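Local coordinates for DUF3828 domain-containing protein (PDB 3KZT) that is of unknown function, a two-subunit bacterial protein of the DUF3828 domain group that probably belongs among the lipoproteins, at residues A[34-43]-A[79-89]. Numbering follows the deposited sequence.
Sequences FYEAYAASFM and DPIIRAQDLGE. With SO4 (sulfate ion), chain F.
Ile81 pushes its side chain in among three aromatic rings of helix 13-41, and this is where the packing is tightest. In the modelled conformer, one of two, its CD1 lies over one face of the Tyr38 ring, 4.0 Å from the centroid, in a CH-pi contact. The other branch, CG2, stands 3.5 Å from CE2 of Phe34 and also touches CE2 and OH of Tyr35. Two phenol hydroxyls then tie the loop backbone and its first carboxylate to the helix. Tyr35 OH donates to Ile81 O at 2.7 Å, its ring edge turned to that carbonyl and the donor tilted 24° from the carbonyl plane. Tyr38 OH donates to the syn lone pair of Asp79 OD2 at 2.6 Å, with the ring and carboxylate planes 87° apart. With CG anti to the backbone N (chi1 -170°), Asp79 also turns OD1 back to accept from Ile81 N, forming an Asx turn, and a water bridges OD1 to Tyr38 OH. That carboxylate is therefore gripped from both the helix and its own loop.

Further along, Phe42 lies beside the buried cluster. Ile82 CD1 meets its CZ at 3.6 Å, Asp79 OD2 sits at its edge, and Leu87 crosses one face, reaching on with CD1 to Ala39 CB at 3.7 Å. Beyond it the contact loosens toward solvent: Asp86 runs alongside the ring in the opposite sense, its OD1 near CD2 of Phe42, with a water between OD1 and Phe42 O. Arg83 points elsewhere, holding a sulfate that probably came from the crystallisation liquor. Asp79 O receives weak bonds from Arg83 N and Ala84 N. The whole is an Asx turn and G1 beta bulge in the connection between helix 63-75 and the four-stranded antiparallel sheet, packed on the C-terminal end of helix 13-41.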
ATOM      1  N   PHE A  34       5.328   7.604  -0.303  1.00 14.21           N
ATOM      2  CA  PHE A  34       4.243   8.564  -0.080  1.00 14.22           C
ATOM      3  C   PHE A  34       2.921   8.091  -0.699  1.00 14.30           C
ATOM      4  O   PHE A  34       1.907   8.036  -0.002  1.00 14.33           O
ATOM      5  CB  PHE A  34       4.584   9.972  -0.617  1.00 14.09           C
ATOM      6  CG  PHE A  34       3.405  10.881  -0.659  1.00 13.94           C
ATOM      7  CD1 PHE A  34       2.690  11.163   0.510  1.00 13.98           C
ATOM      8  CD2 PHE A  34       2.960  11.437  -1.869  1.00 13.23           C
ATOM      9  CE1 PHE A  34       1.563  11.985   0.480  1.00 13.23           C
ATOM     10  CE2 PHE A  34       1.832  12.273  -1.900  1.00 12.95           C
ATOM     11  CZ  PHE A  34       1.137  12.539  -0.729  1.00 13.05           C
ATOM     12  N   TYR A  35       2.948   7.762  -1.995  1.00 14.51           N
ATOM     13  CA  TYR A  35       1.724   7.340  -2.718  1.00 14.48           C
ATOM     14  C   TYR A  35       1.107   6.039  -2.215  1.00 14.66           C
ATOM     15  O   TYR A  35      -0.116   5.934  -2.146  1.00 14.73           O
ATOM     16  CB  TYR A  35       1.932   7.317  -4.255  1.00 14.62           C
ATOM     17  CG  TYR A  35       1.700   8.669  -4.870  1.00 14.14           C
ATOM     18  CD1 TYR A  35       2.716   9.626  -4.916  1.00 13.98           C
ATOM     19  CD2 TYR A  35       0.449   9.013  -5.376  1.00 14.02           C
ATOM     20  CE1 TYR A  35       2.498  10.889  -5.459  1.00 14.60           C
ATOM     21  CE2 TYR A  35       0.215  10.263  -5.922  1.00 14.10           C
ATOM     22  CZ  TYR A  35       1.242  11.205  -5.968  1.00 14.74           C
ATOM     23  OH  TYR A  35       1.028  12.446  -6.507  1.00 15.05           O
ATOM     24  N   GLU A  36       1.940   5.064  -1.851  1.00 14.83           N
ATOM     25  CA  GLU A  36       1.434   3.804  -1.261  1.00 15.07           C
ATOM     26  C   GLU A  36       0.816   4.024   0.130  1.00 14.63           C
ATOM     27  O   GLU A  36      -0.258   3.482   0.418  1.00 14.31           O
ATOM     28  CB  GLU A  36       2.514   2.729  -1.236  1.00 15.33           C
ATOM     29  CG  GLU A  36       2.785   2.175  -2.629  1.00 17.28           C
ATOM     30  CD  GLU A  36       4.064   1.380  -2.744  1.00 20.43           C
ATOM     31  OE1 GLU A  36       4.636   0.941  -1.705  1.00 22.18           O
ATOM     32  OE2 GLU A  36       4.504   1.185  -3.900  1.00 24.36           O
ATOM     33  N   ALA A  37       1.488   4.832   0.965  1.00 14.28           N
ATOM     34  CA  ALA A  37       0.981   5.195   2.311  1.00 13.88           C
ATOM     35  C   ALA A  37      -0.305   6.021   2.222  1.00 13.64           C
ATOM     36  O   ALA A  37      -1.279   5.729   2.909  1.00 13.35           O
ATOM     37  CB  ALA A  37       2.041   5.970   3.085  1.00 13.58           C
ATOM     38  N   TYR A  38      -0.284   7.044   1.363  1.00 13.59           N
ATOM     39  CA  TYR A  38      -1.442   7.924   1.132  1.00 13.58           C
ATOM     40  C   TYR A  38      -2.657   7.154   0.578  1.00 13.40           C
ATOM     41  O   TYR A  38      -3.769   7.331   1.061  1.00 13.02           O
ATOM     42  CB  TYR A  38      -1.060   9.076   0.191  1.00 13.44           C
ATOM     43  CG  TYR A  38      -2.092  10.166   0.101  1.00 13.88           C
ATOM     44  CD1 TYR A  38      -2.372  10.968   1.210  1.00 13.93           C
ATOM     45  CD2 TYR A  38      -2.768  10.434  -1.103  1.00 13.96           C
ATOM     46  CE1 TYR A  38      -3.319  11.986   1.146  1.00 13.69           C
ATOM     47  CE2 TYR A  38      -3.719  11.453  -1.178  1.00 13.31           C
ATOM     48  CZ  TYR A  38      -3.984  12.229  -0.049  1.00 13.66           C
ATOM     49  OH  TYR A  38      -4.904  13.230  -0.101  1.00 12.26           O
ATOM     50  N   ALA A  39      -2.415   6.289  -0.409  1.00 13.58           N
ATOM     51  CA  ALA A  39      -3.486   5.423  -1.010  1.00 13.72           C
ATOM     52  C   ALA A  39      -4.195   4.538  -0.004  1.00 13.74           C
ATOM     53  O   ALA A  39      -5.397   4.346  -0.108  1.00 13.97           O
ATOM     54  CB  ALA A  39      -2.931   4.573  -2.073  1.00 12.96           C
ATOM     55  N   ALA A  40      -3.440   3.987   0.955  1.00 14.06           N
ATOM     56  CA  ALA A  40      -4.013   3.157   2.027  1.00 14.36           C
ATOM     57  C   ALA A  40      -5.003   3.923   2.931  1.00 14.54           C
ATOM     58  O   ALA A  40      -5.930   3.320   3.458  1.00 14.58           O
ATOM     59  CB  ALA A  40      -2.897   2.517   2.875  1.00 14.39           C
ATOM     60  N   SER A  41      -4.810   5.241   3.089  1.00 15.03           N
ATOM     61  CA  SER A  41      -5.747   6.087   3.870  1.00 15.65           C
ATOM     62  C   SER A  41      -7.173   6.145   3.276  1.00 16.21           C
ATOM     63  O   SER A  41      -8.127   6.380   4.006  1.00 16.73           O
ATOM     64  CB  SER A  41      -5.199   7.512   4.058  1.00 15.57           C
ATOM     65  OG  SER A  41      -5.323   8.281   2.878  1.00 15.74           O
ATOM     66  N   PHE A  42      -7.307   5.907   1.965  1.00 16.79           N
ATOM     67  CA  PHE A  42      -8.623   5.797   1.319  1.00 17.30           C
ATOM     68  C   PHE A  42      -9.397   4.501   1.673  1.00 18.25           C
ATOM     69  O   PHE A  42     -10.585   4.421   1.355  1.00 18.50           O
ATOM     70  CB  PHE A  42      -8.500   5.918  -0.202  1.00 17.07           C
ATOM     71  CG  PHE A  42      -8.095   7.274  -0.663  1.00 16.81           C
ATOM     72  CD1 PHE A  42      -6.750   7.625  -0.746  1.00 16.55           C
ATOM     73  CD2 PHE A  42      -9.064   8.219  -1.023  1.00 16.77           C
ATOM     74  CE1 PHE A  42      -6.372   8.880  -1.175  1.00 16.61           C
ATOM     75  CE2 PHE A  42      -8.696   9.482  -1.452  1.00 16.57           C
ATOM     76  CZ  PHE A  42      -7.348   9.816  -1.532  1.00 16.04           C
HETATM   77  N   MSE A  43      -8.742   3.500   2.309  1.00 19.05           N
HETATM   78  CA  MSE A  43      -9.397   2.223   2.712  0.50 19.38           C
HETATM   79  C   MSE A  43     -10.384   2.434   3.876  1.00 19.70           C
HETATM   80  O   MSE A  43     -11.372   1.714   3.993  1.00 19.97           O
HETATM   81  CB  MSE A  43      -8.347   1.173   3.142  0.50 19.43           C
HETATM   82  CG  MSE A  43      -7.316   0.760   2.065  0.50 19.44           C
HETATM   83 SE   MSE A  43      -8.102  -0.269   0.641  0.38 19.83          SE
HETATM   84  CE  MSE A  43      -8.982  -1.646   1.688  0.50 18.87           C
ATOM     85  N   ASP A  79      -9.033  15.478  -5.431  1.00 13.34           N
ATOM     86  CA  ASP A  79      -7.787  15.453  -4.698  1.00 12.95           C
ATOM     87  C   ASP A  79      -6.667  15.689  -5.752  1.00 12.44           C
ATOM     88  O   ASP A  79      -6.481  14.851  -6.629  1.00 12.03           O
ATOM     89  CB  ASP A  79      -7.624  14.096  -3.997  1.00 13.01           C
ATOM     90  CG  ASP A  79      -6.465  14.064  -3.021  1.00 12.78           C
ATOM     91  OD1 ASP A  79      -5.501  14.834  -3.170  1.00 13.08           O
ATOM     92  OD2 ASP A  79      -6.524  13.245  -2.095  1.00 12.31           O
ATOM     93  N   PRO A  80      -5.939  16.837  -5.669  1.00 11.97           N
ATOM     94  CA  PRO A  80      -4.856  17.074  -6.651  1.00 11.95           C
ATOM     95  C   PRO A  80      -3.644  16.069  -6.601  1.00 11.63           C
ATOM     96  O   PRO A  80      -2.925  15.936  -7.610  1.00 11.49           O
ATOM     97  CB  PRO A  80      -4.389  18.497  -6.302  1.00 11.99           C
ATOM     98  CG  PRO A  80      -4.707  18.639  -4.886  1.00 12.25           C
ATOM     99  CD  PRO A  80      -6.008  17.948  -4.698  1.00 11.99           C
ATOM    100  N   ILE A  81      -3.447  15.391  -5.446  1.00 11.27           N
ATOM    101  CA  ILE A  81      -2.366  14.405  -5.289  0.50 10.89           C
ATOM    102  C   ILE A  81      -2.599  13.200  -6.221  1.00 10.75           C
ATOM    103  O   ILE A  81      -1.677  12.756  -6.891  1.00 10.46           O
ATOM    104  CB  ILE A  81      -2.229  13.919  -3.808  0.50 10.96           C
ATOM    105  CG1 ILE A  81      -1.803  15.078  -2.879  0.50 10.79           C
ATOM    106  CG2 ILE A  81      -1.176  12.783  -3.702  0.50 10.75           C
ATOM    107  CD1 ILE A  81      -1.875  14.733  -1.405  0.50 10.23           C
ATOM    108  N   ILE A  82      -3.850  12.705  -6.259  1.00 10.62           N
ATOM    109  CA  ILE A  82      -4.269  11.559  -7.141  1.00 10.64           C
ATOM    110  C   ILE A  82      -5.064  11.968  -8.418  1.00 10.64           C
ATOM    111  O   ILE A  82      -5.324  11.106  -9.282  1.00 10.59           O
ATOM    112  CB  ILE A  82      -5.085  10.451  -6.345  1.00 10.68           C
ATOM    113  CG1 ILE A  82      -6.354  11.013  -5.673  1.00 11.35           C
ATOM    114  CG2 ILE A  82      -4.203   9.802  -5.287  1.00 10.64           C
ATOM    115  CD1 ILE A  82      -7.290   9.962  -5.121  1.00 11.53           C
ATOM    116  N   ARG A  83      -5.426  13.262  -8.540  1.00 10.49           N
ATOM    117  CA  ARG A  83      -6.287  13.777  -9.640  1.00 10.33           C
ATOM    118  C   ARG A  83      -7.570  12.945  -9.754  1.00 10.14           C
ATOM    119  O   ARG A  83      -7.927  12.449 -10.835  1.00 10.09           O
ATOM    120  CB  ARG A  83      -5.517  13.849 -10.965  1.00 10.47           C
ATOM    121  CG  ARG A  83      -4.406  14.837 -10.934  1.00 10.83           C
ATOM    122  CD  ARG A  83      -3.713  14.916 -12.253  1.00 11.46           C
ATOM    123  NE  ARG A  83      -2.700  15.974 -12.256  1.00 12.11           N
ATOM    124  CZ  ARG A  83      -1.992  16.373 -13.325  1.00 12.73           C
ATOM    125  NH1 ARG A  83      -2.157  15.803 -14.536  1.00 13.55           N
ATOM    126  NH2 ARG A  83      -1.096  17.362 -13.186  1.00 13.11           N
ATOM    127  N   ALA A  84      -8.228  12.777  -8.611  1.00  9.84           N
ATOM    128  CA  ALA A  84      -9.430  11.966  -8.500  1.00 10.02           C
ATOM    129  C   ALA A  84     -10.093  12.271  -7.168  1.00 10.42           C
ATOM    130  O   ALA A  84      -9.476  12.893  -6.301  1.00 10.21           O
ATOM    131  CB  ALA A  84      -9.083  10.506  -8.582  1.00  9.71           C
ATOM    132  N   GLN A  85     -11.348  11.859  -7.023  1.00 10.55           N
ATOM    133  CA  GLN A  85     -12.075  11.988  -5.746  1.00 11.09           C
ATOM    134  C   GLN A  85     -11.737  10.842  -4.785  1.00 11.39           C
ATOM    135  O   GLN A  85     -11.691  11.034  -3.572  1.00 11.60           O
ATOM    136  CB  GLN A  85     -13.581  11.980  -5.977  1.00 11.00           C
ATOM    137  CG  GLN A  85     -14.102  13.166  -6.780  1.00 11.10           C
ATOM    138  CD  GLN A  85     -15.636  13.215  -6.848  1.00 11.09           C
ATOM    139  OE1 GLN A  85     -16.330  12.553  -6.075  1.00 11.39           O
ATOM    140  NE2 GLN A  85     -16.158  14.012  -7.771  1.00  9.86           N
ATOM    141  N   ASP A  86     -11.561   9.645  -5.345  1.00 11.94           N
ATOM    142  CA  ASP A  86     -11.316   8.440  -4.586  1.00 12.27           C
ATOM    143  C   ASP A  86     -10.462   7.510  -5.467  1.00 12.58           C
ATOM    144  O   ASP A  86     -10.264   7.784  -6.670  1.00 12.41           O
ATOM    145  CB  ASP A  86     -12.684   7.791  -4.254  1.00 12.35           C
ATOM    146  CG  ASP A  86     -12.654   6.890  -3.036  1.00 12.73           C
ATOM    147  OD1 ASP A  86     -11.562   6.487  -2.560  1.00 12.69           O
ATOM    148  OD2 ASP A  86     -13.754   6.569  -2.549  1.00 13.20           O
ATOM    149  N   LEU A  87      -9.948   6.443  -4.857  1.00 12.91           N
ATOM    150  CA  LEU A  87      -9.151   5.435  -5.531  1.00 13.33           C
ATOM    151  C   LEU A  87      -9.891   4.119  -5.520  1.00 13.71           C
ATOM    152  O   LEU A  87     -10.467   3.742  -4.501  1.00 13.84           O
ATOM    153  CB  LEU A  87      -7.813   5.239  -4.802  1.00 13.36           C
ATOM    154  CG  LEU A  87      -6.823   6.397  -4.827  1.00 12.97           C
ATOM    155  CD1 LEU A  87      -5.716   6.180  -3.819  1.00 12.41           C
ATOM    156  CD2 LEU A  87      -6.255   6.577  -6.230  1.00 12.14           C
ATOM    157  N   GLY A  88      -9.893   3.434  -6.664  1.00 14.26           N
ATOM    158  CA  GLY A  88     -10.298   2.038  -6.740  1.00 14.83           C
ATOM    159  C   GLY A  88      -9.161   1.248  -6.107  1.00 15.37           C
ATOM    160  O   GLY A  88      -8.007   1.693  -6.136  1.00 15.19           O
ATOM    161  N   GLU A  89      -9.473   0.086  -5.538  1.00 15.86           N
ATOM    162  CA  GLU A  89      -8.453  -0.721  -4.820  1.00 16.27           C
ATOM    163  C   GLU A  89      -7.311  -1.309  -5.719  1.00 16.28           C
ATOM    164  O   GLU A  89      -6.240  -1.607  -5.212  1.00 16.65           O
ATOM    165  CB  GLU A  89      -9.135  -1.813  -3.978  1.00 16.42           C
ATOM    166  CG  GLU A  89      -8.189  -2.507  -2.988  1.00 16.73           C
ATOM    167  CD  GLU A  89      -8.892  -3.217  -1.860  1.00 16.82           C
ATOM    168  OE1 GLU A  89     -10.096  -3.543  -1.966  1.00 17.16           O
ATOM    169  OE2 GLU A  89      -8.218  -3.451  -0.854  1.00 17.27           O
TER
HETATM  170  S   SO4 F 204       0.334  18.401 -16.047  0.70 60.55           S
HETATM  171  O1  SO4 F 204       0.575  19.042 -14.752  0.70 60.49           O
HETATM  172  O2  SO4 F 204       0.103  16.971 -15.872  0.70 60.20           O
HETATM  173  O3  SO4 F 204       1.501  18.594 -16.906  0.70 60.90           O
HETATM  174  O4  SO4 F 204      -0.842  19.006 -16.675  0.70 60.90           O
HETATM  175  O   HOH W   1      -5.064  16.157  -0.890  1.00 17.63           O
HETATM  176  O   HOH W   2     -12.506   6.196   0.081  1.00 18.74           O